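Aldehyde dehydrogenase (Trypanosoma brucei, PDB 5MYP) probably oxidises aldehydes to carboxylic acids with NAD+ as the electron acceptor. Local coordinates at residues Asn48-Asn53 with Leu78-Glu83. Numbering follows the deposited sequence.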
loop_
_atom_site.group_PDB
_atom_site.type_symbol
_atom_site.label_atom_id
_atom_site.label_comp_id
_atom_site.label_asym_id
_atom_site.label_seq_id
_atom_site.Cartn_x
_atom_site.Cartn_y
_atom_site.Cartn_z
ATOM N N ASN A 48 -10.737 28.405 3.541
ATOM C CA ASN A 48 -11.442 29.593 3.037
ATOM C C ASN A 48 -12.314 29.264 1.819
ATOM O O ASN A 48 -13.438 29.754 1.722
ATOM C CB ASN A 48 -10.466 30.732 2.694
ATOM C CG ASN A 48 -9.701 31.256 3.906
ATOM O OD1 ASN A 48 -8.665 31.915 3.756
ATOM N ND2 ASN A 48 -10.199 30.970 5.105
ATOM N N LEU A 49 -11.806 28.431 0.908
ATOM C CA LEU A 49 -12.593 27.944 -0.243
ATOM C C LEU A 49 -13.927 27.341 0.202
ATOM O O LEU A 49 -14.978 27.671 -0.349
ATOM C CB LEU A 49 -11.797 26.911 -1.060
ATOM C CG LEU A 49 -12.524 26.071 -2.122
ATOM C CD1 LEU A 49 -13.056 26.942 -3.238
ATOM C CD2 LEU A 49 -11.603 25.009 -2.699
ATOM N N VAL A 50 -13.874 26.468 1.206
ATOM C CA VAL A 50 -15.072 25.790 1.703
ATOM C C VAL A 50 -15.974 26.761 2.471
ATOM O O VAL A 50 -17.169 26.850 2.184
ATOM C CB VAL A 50 -14.713 24.563 2.572
ATOM C CG1 VAL A 50 -15.966 23.942 3.191
ATOM C CG2 VAL A 50 -13.965 23.519 1.731
ATOM N N GLU A 51 -15.398 27.488 3.428
ATOM C CA GLU A 51 -16.179 28.371 4.312
ATOM C C GLU A 51 -16.796 29.583 3.606
ATOM O O GLU A 51 -17.961 29.902 3.841
ATOM C CB GLU A 51 -15.333 28.837 5.500
ATOM C CG GLU A 51 -15.004 27.728 6.485
ATOM C CD GLU A 51 -14.339 28.242 7.754
ATOM O OE1 GLU A 51 -13.606 29.255 7.697
ATOM O OE2 GLU A 51 -14.544 27.627 8.819
ATOM N N GLU A 52 -16.026 30.247 2.746
ATOM C CA GLU A 52 -16.525 31.424 2.016
ATOM C C GLU A 52 -17.589 31.080 0.976
ATOM O O GLU A 52 -18.400 31.937 0.629
ATOM C CB GLU A 52 -15.382 32.183 1.328
ATOM C CG GLU A 52 -14.377 32.788 2.292
ATOM C CD GLU A 52 -13.201 33.457 1.602
ATOM O OE1 GLU A 52 -13.228 33.667 0.370
ATOM O OE2 GLU A 52 -12.231 33.779 2.313
ATOM N N ASN A 53 -17.590 29.838 0.485
ATOM C CA ASN A 53 -18.506 29.418 -0.577
ATOM C C ASN A 53 -19.456 28.277 -0.172
ATOM O O ASN A 53 -19.984 27.575 -1.039
ATOM C CB ASN A 53 -17.689 29.037 -1.815
ATOM C CG ASN A 53 -16.727 30.138 -2.232
ATOM O OD1 ASN A 53 -17.131 31.120 -2.843
ATOM N ND2 ASN A 53 -15.453 29.980 -1.893
ATOM N N LEU A 78 -19.037 20.102 7.028
ATOM C CA LEU A 78 -18.451 19.972 8.370
ATOM C C LEU A 78 -17.272 18.983 8.445
ATOM O O LEU A 78 -16.262 19.305 9.065
ATOM C CB LEU A 78 -19.522 19.637 9.427
ATOM C CG LEU A 78 -20.531 20.740 9.769
ATOM C CD1 LEU A 78 -21.585 20.200 10.728
ATOM C CD2 LEU A 78 -19.856 21.976 10.348
ATOM N N PRO A 79 -17.391 17.788 7.821
ATOM C CA PRO A 79 -16.222 16.891 7.753
ATOM C C PRO A 79 -14.996 17.487 7.056
ATOM O O PRO A 79 -13.876 17.254 7.502
ATOM C CB PRO A 79 -16.754 15.687 6.969
ATOM C CG PRO A 79 -18.193 15.645 7.317
ATOM C CD PRO A 79 -18.624 17.087 7.421
ATOM N N LEU A 80 -15.211 18.248 5.982
ATOM C CA LEU A 80 -14.114 18.951 5.309
ATOM C C LEU A 80 -13.461 20.004 6.204
ATOM O O LEU A 80 -12.238 20.094 6.253
ATOM C CB LEU A 80 -14.582 19.589 3.995
ATOM C CG LEU A 80 -14.777 18.627 2.819
ATOM C CD1 LEU A 80 -15.396 19.366 1.649
ATOM C CD2 LEU A 80 -13.467 17.965 2.407
ATOM N N ARG A 81 -14.276 20.792 6.904
ATOM C CA ARG A 81 -13.765 21.793 7.850
ATOM C C ARG A 81 -12.922 21.143 8.944
ATOM O O ARG A 81 -11.814 21.602 9.233
ATOM C CB ARG A 81 -14.915 22.587 8.481
ATOM C CG ARG A 81 -14.466 23.794 9.278
ATOM C CD ARG A 81 -15.631 24.453 9.980
ATOM N NE ARG A 81 -16.024 23.700 11.172
ATOM C CZ ARG A 81 -17.132 23.915 11.884
ATOM N NH1 ARG A 81 -18.007 24.862 11.536
ATOM N NH2 ARG A 81 -17.376 23.163 12.958
ATOM N N ASN A 82 -13.440 20.064 9.527
ATOM C CA ASN A 82 -12.721 19.315 10.562
ATOM C C ASN A 82 -11.422 18.702 10.040
ATOM O O ASN A 82 -10.427 18.667 10.760
ATOM C CB ASN A 82 -13.609 18.217 11.163
ATOM C CG ASN A 82 -14.808 18.775 11.921
ATOM O OD1 ASN A 82 -14.812 19.928 12.355
ATOM N ND2 ASN A 82 -15.838 17.952 12.073
ATOM N N GLU A 83 -11.437 18.226 8.795
ATOM C CA GLU A 83 -10.238 17.661 8.157
ATOM C C GLU A 83 -9.133 18.706 8.005
ATOM O O GLU A 83 -7.977 18.424 8.316
ATOM C CB GLU A 83 -10.578 17.068 6.783
ATOM C CG GLU A 83 -9.459 16.253 6.139
ATOM C CD GLU A 83 -9.220 14.907 6.801
ATOM O OE1 GLU A 83 -10.053 14.454 7.619
ATOM O OE2 GLU A 83 -8.189 14.277 6.485
#
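Helix-helix packing in the N-terminal helical part of the aldehyde dehydrogenase fold brings V50 and E51, near the end of helix 36-52, against L80 and R81 in the middle of helix 69-95. V50 and R81 have the nearest CA atoms of the two segments, 7.4 Å apart, and no hydrogen bond links the two segments. On the buried side the CB atoms of V50 and L80 both point into the interface, and a light apolar touch results, V50 CG2 lying 4.4 Å from L80 CD1. Both side chains also rest on L135 of helix 132-143, and V50 reaches I77 of helix 69-95, so helices 36-52 and 69-95 meet over helix 132-143 at this point.

Nearer the surface, E51 and R81 cross at about a right angle. The extended E51 chain, with CG anti to its carbonyl carbon (chi1 -69°), carries OE2 to 3.6 Å from R81 CD, against the aliphatic part of the arginine. R81 then bends at chi3 (77°), and its guanidinium is turned 84° from the carboxylate plane; L78 CD2 lies 3.5 Å above one face of the guanidinium, displaced toward its rim. R81 NH1 makes a weak hydrogen bond to L488 O of the second subunit, whose K490 packs on E51. At the end of helix 36-52, N53 ND2 donates a nearly straight hydrogen bond of 2.8 Å to L49 O, and both residues pack on helix 157-170. Because E51 OE2 stays 4.8 Å from R81 NE, the opposite charges probably attract only at longer range, while direct contact between the segments rests on van der Waals packing.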